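Long-range contacts in DUF3244 domain-containing protein (Bacteroides vulgatus ATCC 8482, PDB 3D33), which is of unknown function but belongs to the DUF3244 family and adopts an immunoglobulin-like beta-sandwich fold: residues N28-V33 / N44-R49; L39-N44 / Y76-I81; M51-T56 / V63-D68; D57-G62 / P85-K90. All blocks are in the same frame, centred on the assembly; numbering follows the deposited sequence. Where two conformers were deposited one is given.

Contact 1: residues N28-V33 / N44-R49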
loop_
_atom_site.group_PDB
_atom_site.type_symbol
_atom_site.label_atom_id
_atom_site.label_comp_id
_atom_site.label_asym_id
_atom_site.label_seq_id
_atom_site.Cartn_x
_atom_site.Cartn_y
_atom_site.Cartn_z
ATOM N N ASN A 28 15.966 6.475 -5.725
ATOM C CA ASN A 28 15.159 5.310 -5.350
ATOM C C ASN A 28 13.982 5.709 -4.458
ATOM O O ASN A 28 14.163 6.378 -3.436
ATOM C CB ASN A 28 16.019 4.258 -4.634
ATOM N N CYS A 29 12.778 5.315 -4.865
ATOM C CA CYS A 29 11.574 5.569 -4.072
ATOM C C CYS A 29 11.720 4.951 -2.687
ATOM O O CYS A 29 12.103 3.781 -2.576
ATOM C CB CYS A 29 10.370 4.957 -4.777
ATOM S SG CYS A 29 8.816 5.246 -3.975
ATOM N N PRO A 30 11.431 5.723 -1.621
ATOM C CA PRO A 30 11.540 5.148 -0.274
ATOM C C PRO A 30 10.475 4.134 0.139
ATOM O O PRO A 30 10.668 3.438 1.160
ATOM C CB PRO A 30 11.408 6.374 0.633
ATOM C CG PRO A 30 10.579 7.321 -0.123
ATOM C CD PRO A 30 11.047 7.146 -1.557
ATOM N N ILE A 31 9.367 4.062 -0.606
ATOM C CA ILE A 31 8.257 3.180 -0.267
ATOM C C ILE A 31 8.355 1.885 -1.076
ATOM O O ILE A 31 8.467 1.935 -2.287
ATOM C CB ILE A 31 6.878 3.817 -0.575
ATOM C CG1 ILE A 31 6.781 5.266 -0.055
ATOM C CG2 ILE A 31 5.760 2.912 -0.009
ATOM C CD1 ILE A 31 6.814 5.369 1.410
ATOM N N THR A 32 8.342 0.737 -0.393
ATOM C CA THR A 32 8.256 -0.568 -1.074
ATOM C C THR A 32 7.217 -1.427 -0.353
ATOM O O THR A 32 6.920 -1.227 0.830
ATOM C CB THR A 32 9.615 -1.275 -1.096
ATOM O OG1 THR A 32 10.072 -1.452 0.232
ATOM C CG2 THR A 32 10.668 -0.456 -1.856
ATOM N N VAL A 33 6.600 -2.331 -1.099
ATOM C CA VAL A 33 5.554 -3.199 -0.600
ATOM C C VAL A 33 5.835 -4.636 -1.094
ATOM O O VAL A 33 6.300 -4.842 -2.248
ATOM C CB VAL A 33 4.166 -2.728 -1.072
ATOM C CG1 VAL A 33 3.109 -3.766 -0.713
ATOM C CG2 VAL A 33 3.835 -1.346 -0.498
ATOM N N ASN A 44 8.856 2.164 4.537
ATOM C CA ASN A 44 9.129 3.518 4.097
ATOM C C ASN A 44 10.493 3.873 4.693
ATOM O O ASN A 44 10.614 4.027 5.910
ATOM C CB ASN A 44 8.044 4.477 4.598
ATOM C CG ASN A 44 8.299 5.927 4.197
ATOM O OD1 ASN A 44 9.359 6.257 3.672
ATOM N ND2 ASN A 44 7.332 6.803 4.487
ATOM N N ALA A 45 11.495 3.995 3.836
ATOM C CA ALA A 45 12.880 4.208 4.270
ATOM C C ALA A 45 13.160 5.648 4.702
ATOM O O ALA A 45 14.242 5.935 5.267
ATOM C CB ALA A 45 13.868 3.793 3.190
ATOM N N SER A 46 12.221 6.549 4.452
ATOM C CA SER A 46 12.412 7.965 4.779
ATOM C C SER A 46 11.088 8.581 5.238
ATOM O O SER A 46 10.494 9.395 4.516
ATOM C CB SER A 46 12.980 8.719 3.565
ATOM O OG SER A 46 13.834 7.887 2.804
ATOM N N PRO A 47 10.605 8.192 6.439
ATOM C CA PRO A 47 9.325 8.701 6.947
ATOM C C PRO A 47 9.378 10.216 7.048
ATOM O O PRO A 47 10.274 10.756 7.670
ATOM C CB PRO A 47 9.206 8.064 8.343
ATOM C CG PRO A 47 10.150 6.931 8.333
ATOM C CD PRO A 47 11.234 7.270 7.403
ATOM N N ASP A 48 8.434 10.905 6.413
ATOM C CA ASP A 48 8.535 12.367 6.336
ATOM C C ASP A 48 7.213 13.073 6.053
ATOM O O ASP A 48 7.204 14.265 5.833
ATOM C CB ASP A 48 9.546 12.751 5.254
ATOM C CG ASP A 48 9.124 12.297 3.864
ATOM O OD1 ASP A 48 8.033 11.718 3.729
ATOM O OD2 ASP A 48 9.885 12.522 2.898
ATOM N N ARG A 49 6.116 12.334 6.025
ATOM C CA ARG A 49 4.826 12.934 5.788
ATOM C C ARG A 49 3.726 12.000 6.271
ATOM O O ARG A 49 3.917 10.771 6.316
ATOM C CB ARG A 49 4.676 13.206 4.297
ATOM C CG ARG A 49 4.355 11.977 3.461
ATOM C CD ARG A 49 4.621 12.259 2.002
ATOM N NE ARG A 49 6.048 12.316 1.782
ATOM C CZ ARG A 49 6.632 12.624 0.625
ATOM N NH1 ARG A 49 5.914 12.880 -0.456
ATOM N NH2 ARG A 49 7.956 12.663 0.559
#

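Contact 2: residues L39-N44 / Y76-I81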
loop_
_atom_site.group_PDB
_atom_site.type_symbol
_atom_site.label_atom_id
_atom_site.label_comp_id
_atom_site.label_asym_id
_atom_site.label_seq_id
_atom_site.Cartn_x
_atom_site.Cartn_y
_atom_site.Cartn_z
ATOM N N LEU A 39 -0.103 -11.684 4.153
ATOM C CA LEU A 39 0.250 -10.459 4.834
ATOM C C LEU A 39 0.970 -9.589 3.829
ATOM O O LEU A 39 1.944 -10.030 3.201
ATOM C CB LEU A 39 1.150 -10.743 6.017
ATOM C CG LEU A 39 1.365 -9.597 7.002
ATOM C CD1 LEU A 39 0.089 -9.288 7.769
ATOM C CD2 LEU A 39 2.500 -9.972 7.951
ATOM N N LEU A 40 0.489 -8.354 3.722
ATOM C CA LEU A 40 1.104 -7.313 2.922
ATOM C C LEU A 40 1.946 -6.433 3.853
ATOM O O LEU A 40 1.473 -6.066 4.909
ATOM C CB LEU A 40 -0.004 -6.522 2.271
ATOM C CG LEU A 40 0.240 -5.393 1.296
ATOM C CD1 LEU A 40 -1.088 -5.174 0.526
ATOM C CD2 LEU A 40 0.655 -4.125 2.030
ATOM N N THR A 41 3.188 -6.141 3.467
ATOM C CA THR A 41 4.065 -5.301 4.276
ATOM C C THR A 41 4.501 -4.099 3.469
ATOM O O THR A 41 5.014 -4.247 2.350
ATOM C CB THR A 41 5.329 -6.065 4.781
ATOM O OG1 THR A 41 4.937 -7.168 5.610
ATOM C CG2 THR A 41 6.287 -5.128 5.577
ATOM N N LEU A 42 4.328 -2.922 4.053
ATOM C CA LEU A 42 4.833 -1.685 3.493
ATOM C C LEU A 42 5.977 -1.166 4.344
ATOM O O LEU A 42 5.883 -1.115 5.557
ATOM C CB LEU A 42 3.742 -0.618 3.409
ATOM C CG LEU A 42 4.161 0.765 2.927
ATOM C CD1 LEU A 42 2.991 1.476 2.214
ATOM C CD2 LEU A 42 4.719 1.654 4.065
ATOM N N LYS A 43 7.055 -0.793 3.677
ATOM C CA LYS A 43 8.172 -0.125 4.346
ATOM C C LYS A 43 8.439 1.211 3.709
ATOM O O LYS A 43 8.296 1.363 2.504
ATOM C CB LYS A 43 9.389 -1.004 4.269
ATOM C CG LYS A 43 9.208 -2.257 5.100
ATOM C CD LYS A 43 10.512 -2.924 5.393
ATOM C CE LYS A 43 10.301 -4.130 6.272
ATOM N NZ LYS A 43 11.571 -4.474 6.960
ATOM N N ASN A 44 8.856 2.164 4.537
ATOM C CA ASN A 44 9.129 3.518 4.097
ATOM C C ASN A 44 10.493 3.873 4.693
ATOM O O ASN A 44 10.614 4.027 5.910
ATOM C CB ASN A 44 8.044 4.477 4.598
ATOM C CG ASN A 44 8.299 5.927 4.197
ATOM O OD1 ASN A 44 9.359 6.257 3.672
ATOM N ND2 ASN A 44 7.332 6.803 4.487
ATOM N N TYR A 76 6.541 1.584 8.600
ATOM C CA TYR A 76 6.275 0.134 8.559
ATOM C C TYR A 76 4.827 -0.138 8.928
ATOM O O TYR A 76 4.366 0.281 9.996
ATOM C CB TYR A 76 7.188 -0.581 9.535
ATOM C CG TYR A 76 6.970 -2.061 9.714
ATOM C CD1 TYR A 76 7.459 -2.968 8.776
ATOM C CD2 TYR A 76 6.325 -2.571 10.832
ATOM C CE1 TYR A 76 7.281 -4.331 8.932
ATOM C CE2 TYR A 76 6.160 -3.932 11.001
ATOM C CZ TYR A 76 6.626 -4.804 10.039
ATOM O OH TYR A 76 6.471 -6.161 10.227
ATOM N N ILE A 77 4.137 -0.865 8.051
ATOM C CA ILE A 77 2.712 -1.162 8.185
ATOM C C ILE A 77 2.547 -2.580 7.659
ATOM O O ILE A 77 3.100 -2.905 6.609
ATOM C CB ILE A 77 1.846 -0.149 7.330
ATOM C CG1 ILE A 77 1.954 1.287 7.871
ATOM C CG2 ILE A 77 0.381 -0.568 7.254
ATOM C CD1 ILE A 77 1.452 1.453 9.319
ATOM N N THR A 78 1.828 -3.418 8.392
ATOM C CA THR A 78 1.347 -4.686 7.828
ATOM C C THR A 78 -0.175 -4.711 7.709
ATOM O O THR A 78 -0.914 -4.151 8.551
ATOM C CB THR A 78 1.830 -5.923 8.593
ATOM O OG1 THR A 78 1.233 -5.961 9.909
ATOM C CG2 THR A 78 3.364 -5.927 8.694
ATOM N N ILE A 79 -0.622 -5.364 6.655
ATOM C CA ILE A 79 -2.047 -5.464 6.345
ATOM C C ILE A 79 -2.357 -6.921 6.016
ATOM O O ILE A 79 -1.787 -7.487 5.088
ATOM C CB ILE A 79 -2.423 -4.600 5.143
ATOM C CG1 ILE A 79 -2.083 -3.128 5.374
ATOM C CG2 ILE A 79 -3.922 -4.741 4.804
ATOM C CD1 ILE A 79 -2.257 -2.274 4.113
ATOM N N SER A 80 -3.285 -7.512 6.753
ATOM C CA SER A 80 -3.745 -8.875 6.442
ATOM C C SER A 80 -4.725 -8.805 5.304
ATOM O O SER A 80 -5.741 -8.085 5.383
ATOM C CB SER A 80 -4.452 -9.529 7.610
ATOM O OG SER A 80 -4.881 -10.819 7.194
ATOM N N ILE A 81 -4.425 -9.541 4.238
ATOM C CA ILE A 81 -5.337 -9.659 3.097
ATOM C C ILE A 81 -6.092 -10.999 3.118
ATOM O O ILE A 81 -6.800 -11.349 2.189
ATOM C CB ILE A 81 -4.591 -9.469 1.761
ATOM C CG1 ILE A 81 -3.542 -10.563 1.501
ATOM C CG2 ILE A 81 -3.905 -8.085 1.728
ATOM C CD1 ILE A 81 -2.901 -10.457 0.078
HETATM O O HOH W 1 6.521 -7.949 7.651
#

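Contact 3: residues M51-T56 / V63-D68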
loop_
_atom_site.group_PDB
_atom_site.type_symbol
_atom_site.label_atom_id
_atom_site.label_comp_id
_atom_site.label_asym_id
_atom_site.label_seq_id
_atom_site.Cartn_x
_atom_site.Cartn_y
_atom_site.Cartn_z
HETATM N N MSE A 51 0.512 9.766 5.782
HETATM C CA MSE A 51 0.180 8.905 4.652
HETATM C C MSE A 51 -1.220 8.324 4.774
HETATM O O MSE A 51 -1.806 8.246 5.868
HETATM C CB MSE A 51 1.146 7.732 4.560
HETATM C CG MSE A 51 2.587 8.071 4.347
HETATM SE SE MSE A 51 3.541 6.384 3.984
HETATM C CE MSE A 51 2.470 5.086 5.195
ATOM N N THR A 52 -1.784 7.969 3.630
ATOM C CA THR A 52 -3.036 7.230 3.578
ATOM C C THR A 52 -2.817 6.021 2.700
ATOM O O THR A 52 -2.210 6.130 1.629
ATOM C CB THR A 52 -4.187 8.050 2.986
ATOM O OG1 THR A 52 -4.445 9.197 3.813
ATOM C CG2 THR A 52 -5.441 7.168 2.899
ATOM N N ILE A 53 -3.285 4.855 3.150
ATOM C CA ILE A 53 -3.218 3.623 2.354
ATOM C C ILE A 53 -4.681 3.242 2.068
ATOM O O ILE A 53 -5.510 3.260 2.965
ATOM C CB ILE A 53 -2.529 2.464 3.100
ATOM C CG1 ILE A 53 -1.090 2.850 3.433
ATOM C CG2 ILE A 53 -2.615 1.149 2.292
ATOM C CD1 ILE A 53 -0.327 1.813 4.242
ATOM N N ARG A 54 -4.980 2.977 0.805
ATOM C CA ARG A 54 -6.322 2.578 0.395
ATOM C C ARG A 54 -6.218 1.354 -0.525
ATOM O O ARG A 54 -5.364 1.292 -1.413
ATOM C CB ARG A 54 -7.022 3.745 -0.289
ATOM C CG ARG A 54 -8.462 3.573 -0.608
ATOM C CD ARG A 54 -9.083 4.967 -0.939
ATOM N NE ARG A 54 -9.274 5.825 0.245
ATOM C CZ ARG A 54 -8.710 7.029 0.466
ATOM N NH1 ARG A 54 -7.853 7.592 -0.384
ATOM N NH2 ARG A 54 -8.990 7.691 1.582
ATOM N N ILE A 55 -7.043 0.348 -0.260
ATOM C CA ILE A 55 -7.077 -0.828 -1.083
ATOM C C ILE A 55 -8.504 -0.939 -1.622
ATOM O O ILE A 55 -9.473 -0.847 -0.838
ATOM C CB ILE A 55 -6.692 -2.092 -0.308
ATOM C CG1 ILE A 55 -5.283 -1.966 0.276
ATOM C CG2 ILE A 55 -6.810 -3.357 -1.192
ATOM C CD1 ILE A 55 -4.893 -3.096 1.124
ATOM N N THR A 56 -8.621 -1.096 -2.937
ATOM C CA THR A 56 -9.887 -1.096 -3.676
ATOM C C THR A 56 -10.029 -2.351 -4.565
ATOM O O THR A 56 -9.094 -2.690 -5.316
ATOM C CB THR A 56 -9.966 0.197 -4.573
ATOM O OG1 THR A 56 -9.797 1.369 -3.763
ATOM C CG2 THR A 56 -11.310 0.268 -5.288
ATOM N N VAL A 63 -13.813 0.108 -1.750
ATOM C CA VAL A 63 -12.684 0.196 -0.845
ATOM C C VAL A 63 -12.874 -0.807 0.290
ATOM O O VAL A 63 -13.892 -0.767 1.015
ATOM C CB VAL A 63 -12.512 1.623 -0.307
ATOM C CG1 VAL A 63 -11.371 1.679 0.684
ATOM C CG2 VAL A 63 -12.279 2.609 -1.468
ATOM N N VAL A 64 -11.896 -1.695 0.432
ATOM C CA VAL A 64 -11.937 -2.744 1.463
ATOM C C VAL A 64 -11.079 -2.350 2.672
ATOM O O VAL A 64 -11.230 -2.914 3.747
ATOM C CB VAL A 64 -11.498 -4.131 0.915
ATOM C CG1 VAL A 64 -12.427 -4.558 -0.211
ATOM C CG2 VAL A 64 -10.031 -4.142 0.504
ATOM N N TYR A 65 -10.167 -1.374 2.491
ATOM C CA TYR A 65 -9.251 -0.976 3.530
ATOM C C TYR A 65 -8.854 0.466 3.290
ATOM O O TYR A 65 -8.441 0.795 2.184
ATOM C CB TYR A 65 -7.996 -1.868 3.518
ATOM C CG TYR A 65 -6.912 -1.535 4.531
ATOM C CD1 TYR A 65 -6.021 -0.494 4.306
ATOM C CD2 TYR A 65 -6.815 -2.233 5.749
ATOM C CE1 TYR A 65 -5.005 -0.202 5.208
ATOM C CE2 TYR A 65 -5.815 -1.934 6.668
ATOM C CZ TYR A 65 -4.899 -0.922 6.374
ATOM O OH TYR A 65 -3.903 -0.617 7.285
ATOM N N GLU A 66 -8.969 1.305 4.314
ATOM C CA GLU A 66 -8.373 2.646 4.261
ATOM C C GLU A 66 -7.853 3.015 5.640
ATOM O O GLU A 66 -8.505 2.792 6.670
ATOM C CB GLU A 66 -9.348 3.711 3.725
ATOM C CG GLU A 66 -10.488 4.014 4.645
ATOM C CD GLU A 66 -11.481 5.045 4.102
ATOM O OE1 GLU A 66 -11.570 5.252 2.880
ATOM O OE2 GLU A 66 -12.168 5.627 4.936
ATOM N N ASN A 67 -6.650 3.561 5.653
ATOM C CA ASN A 67 -5.970 3.870 6.891
ATOM C C ASN A 67 -5.156 5.163 6.727
ATOM O O ASN A 67 -4.354 5.255 5.804
ATOM C CB ASN A 67 -5.081 2.674 7.227
ATOM C CG ASN A 67 -4.436 2.772 8.593
ATOM O OD1 ASN A 67 -4.647 3.729 9.314
ATOM N ND2 ASN A 67 -3.650 1.749 8.958
ATOM N N ASP A 68 -5.423 6.137 7.588
ATOM C CA ASP A 68 -4.660 7.385 7.657
ATOM C C ASP A 68 -3.553 7.198 8.675
ATOM O O ASP A 68 -3.824 7.013 9.849
ATOM C CB ASP A 68 -5.572 8.544 8.075
ATOM C CG ASP A 68 -6.590 8.901 7.008
ATOM O OD1 ASP A 68 -6.351 8.619 5.827
ATOM O OD2 ASP A 68 -7.627 9.492 7.348
#

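Contact 4: residues D57-G62 / P85-K90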
loop_
_atom_site.group_PDB
_atom_site.type_symbol
_atom_site.label_atom_id
_atom_site.label_comp_id
_atom_site.label_asym_id
_atom_site.label_seq_id
_atom_site.Cartn_x
_atom_site.Cartn_y
_atom_site.Cartn_z
ATOM N N ASP A 57 -11.165 -3.046 -4.486
ATOM C CA ASP A 57 -11.353 -4.243 -5.322
ATOM C C ASP A 57 -11.615 -3.817 -6.769
ATOM O O ASP A 57 -12.302 -2.818 -7.023
ATOM C CB ASP A 57 -12.459 -5.156 -4.803
ATOM C CG ASP A 57 -13.793 -4.854 -5.420
ATOM O OD1 ASP A 57 -14.484 -3.965 -4.891
ATOM O OD2 ASP A 57 -14.142 -5.497 -6.433
HETATM N N MSE A 58 -11.115 -4.598 -7.713
HETATM C CA MSE A 58 -11.228 -4.226 -9.125
HETATM C C MSE A 58 -12.509 -4.698 -9.839
HETATM O O MSE A 58 -12.750 -4.314 -11.000
HETATM C CB MSE A 58 -9.981 -4.686 -9.859
HETATM C CG MSE A 58 -8.752 -3.976 -9.353
HETATM SE SE MSE A 58 -8.621 -2.181 -10.049
HETATM C CE MSE A 58 -8.142 -2.831 -12.038
ATOM N N ALA A 59 -13.325 -5.492 -9.154
ATOM C CA ALA A 59 -14.596 -5.978 -9.695
ATOM C C ALA A 59 -15.712 -4.962 -9.530
ATOM O O ALA A 59 -16.538 -4.788 -10.432
ATOM C CB ALA A 59 -14.991 -7.324 -9.018
ATOM N N LYS A 60 -15.779 -4.325 -8.369
ATOM C CA LYS A 60 -16.821 -3.344 -8.066
ATOM C C LYS A 60 -16.307 -1.935 -7.754
ATOM O O LYS A 60 -17.100 -0.986 -7.703
ATOM C CB LYS A 60 -17.617 -3.825 -6.863
ATOM C CG LYS A 60 -18.411 -5.111 -7.166
ATOM C CD LYS A 60 -19.038 -5.687 -5.928
ATOM C CE LYS A 60 -20.079 -6.728 -6.289
ATOM N NZ LYS A 60 -21.333 -6.131 -6.858
ATOM N N GLY A 61 -14.998 -1.809 -7.517
ATOM C CA GLY A 61 -14.386 -0.509 -7.197
ATOM C C GLY A 61 -14.677 -0.101 -5.758
ATOM O O GLY A 61 -14.636 1.094 -5.419
ATOM N N GLY A 62 -14.979 -1.095 -4.922
ATOM C CA GLY A 62 -15.172 -0.895 -3.473
ATOM C C GLY A 62 -13.885 -0.861 -2.668
ATOM O O GLY A 62 -12.983 -1.702 -2.847
ATOM N N PRO A 85 -11.914 -11.126 -0.338
ATOM C CA PRO A 85 -12.250 -12.072 -1.392
ATOM C C PRO A 85 -11.150 -12.243 -2.426
ATOM O O PRO A 85 -10.381 -11.321 -2.691
ATOM C CB PRO A 85 -13.488 -11.427 -2.051
ATOM C CG PRO A 85 -14.122 -10.684 -0.948
ATOM C CD PRO A 85 -12.966 -10.100 -0.191
ATOM N N ALA A 86 -11.099 -13.435 -3.004
ATOM C CA ALA A 86 -10.222 -13.713 -4.128
ATOM C C ALA A 86 -10.573 -12.753 -5.274
ATOM O O ALA A 86 -11.676 -12.774 -5.811
ATOM C CB ALA A 86 -10.384 -15.173 -4.568
ATOM N N GLU A 87 -9.633 -11.899 -5.636
ATOM C CA GLU A 87 -9.904 -10.811 -6.566
ATOM C C GLU A 87 -8.582 -10.049 -6.742
ATOM O O GLU A 87 -7.656 -10.228 -5.930
ATOM C CB GLU A 87 -10.973 -9.858 -5.977
ATOM C CG GLU A 87 -11.504 -8.785 -6.922
ATOM C CD GLU A 87 -11.879 -9.363 -8.259
ATOM O OE1 GLU A 87 -12.981 -9.931 -8.369
ATOM O OE2 GLU A 87 -11.054 -9.263 -9.187
ATOM N N GLU A 88 -8.498 -9.210 -7.781
ATOM C CA GLU A 88 -7.397 -8.255 -7.897
ATOM C C GLU A 88 -7.778 -6.980 -7.185
ATOM O O GLU A 88 -8.947 -6.550 -7.239
ATOM C CB GLU A 88 -7.056 -7.933 -9.347
ATOM C CG GLU A 88 -5.841 -7.030 -9.479
ATOM C CD GLU A 88 -5.426 -6.845 -10.912
ATOM O OE1 GLU A 88 -6.324 -6.704 -11.757
ATOM O OE2 GLU A 88 -4.211 -6.851 -11.182
ATOM N N TYR A 89 -6.775 -6.382 -6.535
ATOM C CA TYR A 89 -6.923 -5.164 -5.760
ATOM C C TYR A 89 -5.959 -4.093 -6.231
ATOM O O TYR A 89 -4.822 -4.398 -6.589
ATOM C CB TYR A 89 -6.659 -5.439 -4.262
ATOM C CG TYR A 89 -7.722 -6.329 -3.702
ATOM C CD1 TYR A 89 -8.899 -5.798 -3.215
ATOM C CD2 TYR A 89 -7.607 -7.722 -3.765
ATOM C CE1 TYR A 89 -9.909 -6.609 -2.777
ATOM C CE2 TYR A 89 -8.619 -8.565 -3.299
ATOM C CZ TYR A 89 -9.781 -7.996 -2.805
ATOM O OH TYR A 89 -10.821 -8.803 -2.373
ATOM N N LYS A 90 -6.416 -2.852 -6.194
ATOM C CA LYS A 90 -5.556 -1.654 -6.370
ATOM C C LYS A 90 -5.121 -1.160 -5.005
ATOM O O LYS A 90 -5.948 -0.992 -4.104
ATOM C CB LYS A 90 -6.330 -0.535 -7.076
ATOM C CG LYS A 90 -5.540 0.727 -7.282
ATOM C CD LYS A 90 -6.268 1.796 -8.080
ATOM C CE LYS A 90 -7.515 2.300 -7.353
ATOM N NZ LYS A 90 -8.230 3.421 -8.074
#

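Contact 1: residues N28-V33 / N44-R49
N44 and I31 form the last antiparallel, non-hydrogen-bonded pair between neighbouring strands at one end of this immunoglobulin-like beta-sandwich, just where the chain leaves its sheet in an Asx turn. The N44 side chain runs alongside P30 and is met by the end of I31. N44 CB already lies 3.5 Å from I31 CD1. One bond further out, N44 CG is closer still to that methyl, at 3.2 Å, a tight fit. The amide then spreads out with I31 CD1 against its flat side, the methyl almost equally far from N44 OD1 and N44 ND2. With CG anti to the backbone N (chi1 178°), the amide is carried alongside the chain that follows, and N44 OD1 accepts the N-H of S46 at 3.0 Å from above the carbonyl plane. This bond closes the Asx turn and holds the amide against rotation. N44 OD1 also reaches P30 CB, 3.7 Å away. Further along, D48 and R49 pair side-on, two nitrogens to two oxygens, and R49 also makes a cation-pi contact with W18, whose side chain touches P30 and I31 as well. On the backbone, P30 O is approached by the CA-H of N44, and A45 N donates to the same P30 O at 2.9 Å in a nearly straight bond (165°), the single hydrogen bond between the two segments.

Contact 2: residues L39-N44 / Y76-I81
L40 O is approached by two hydrogens from the facing strand: the N-H of I79, at 2.8 Å and in the carbonyl plane, and the CA-H of T78, whose CA lies 3.2 Å from the oxygen. I77 O is used in a similar way by L42 N, this time nearly along the C=O axis, and by the CA-H of T41. Reciprocal bonds from L40 N to I79 O and from I77 N to L42 O complete the two hydrogen-bonded pairs. Side chains alternate between the faces. L40 and I79 lie alongside each other, pointing the same way, with L40 CD2 4.0 Å from I79 CD1; L42 and I77 meet nearer the backbone, CB to CB. These residues turn inward, and L42, I77 and I79 all touch I53 of the other sheet. On the outer face, chi1 of 175° points the Y76 ring away from its own amide nitrogen and across to T41. T41 CG2 meets Y76 CE1 obliquely at 3.6 Å, while the extended K43 chain runs alongside and brings its CE to the ring edge, 4.0 Å from Y76 CD1. One water joins the two polar ends, lying 2.7 Å from T41 OG1 and 3.1 Å from Y76 OH. An apolar face turned to the other sheet and a more polar face turned outward are characteristic of a beta-sandwich such as this immunoglobulin-like one.

Contact 3: residues M51-T56 / V63-D68
V63 packs both methyls against strand 51-56: its CG1 lies 3.7 Å from R54 CG, and its CG2 lies near T56 OG1. Next come V64 and Y65, which together face I55 in a classic beta bulge. I55 O accepts V64 N at 2.9 Å and Y65 N only weakly, at 3.4 Å, while V64 CG2 rests on I55 CG2. A chi1 of 178° sends the Y65 ring along the hairpin until its CE1 meets I53 CG2 at 4.0 Å. E66, on the other face, offers OE1 to the guanidinium edge of R54, 3.5 Å from R54 NE, a long salt bridge left doubtful by the two conformers of E66. N67 exchanges backbone bonds with I53, and its ND2 donates to Y65 OH, tying down the end of the ring. D68 closes the walk: its OD1 takes the hydroxyl hydrogen of T52 OG1 at 2.8 Å. A valine at T52 would probably leave the D68 carboxylate without this partner and freer to turn. Backbone bonds thus join the strands, T52 and D68 add a polar link on one face, and the other is mainly apolar, apart from N67 and Y65 OH.

Contact 4: residues D57-G62 / P85-K90
The Y89 ring is set beside D57 by its first two torsions: CG lies anti to the carbonyl carbon (chi1 -67°), and chi2 of -87° turns the ring so that its CE1 lies obliquely 3.6 Å from D57 CB. D57 and Y89 are an antiparallel, non-hydrogen-bonded pair, the last before strand 50-57 runs into the connection of its hairpin, which D57 closes as an Asx motif. Its carboxylate is folded back over the turn: OD2 accepts K60 N at 2.8 Å on the syn side and A59 N more weakly, while G62 N reaches OD1 from above the carboxylate plane. Three backbone N-H groups thus hold the carboxylate, one of them weakly, and with the D57 N to G62 O bond close the turn. E87 bends at chi2, bringing OE1 within 3.4 Å of A59 CB, and its OE2 takes the N-H of the following residue, E88. D57 OD2 and E87 OE1 lie 5.0 Å apart, close enough that the two charges probably feel each other. At the far end of the ring, Y89 OH gives its hydrogen to P85 O at 2.6 Å, in the plane of the ring, and the ring of F84 meets that of Y89 with the planes at about 45°. A leucine in place of Y89 would probably strip D57 of its ring contact and leave the carbonyl of P85 without its donor. M58, a selenomethionine, donates its backbone N-H to E88 O at 3.0 Å, and its CB and CG pack against the same oxygen, M58 CG 3.3 Å from E88 O.

Contacts 2 and 3, nearer the chain's centre, each zip two strands into a sheet, one in each half of the sandwich; their inner faces meet where L42 packs on I53, and I79 on both I53 and Y65. Both are partly buried, as is contact 1, whereas contact 4 is a surface contact. Contacts 1 and 4 lie on opposite sides of the chain's centre, about 25 Å apart between centres. Contact 1 shares N44 with contact 2 and continues its sheet; contact 4 continues that of contact 3 through a probable K90 N to T56 O hydrogen bond. Repeated backbone bonds dominate the strand pairs; at the ends a single one joins the segments, and N44 and D57 shape the turns.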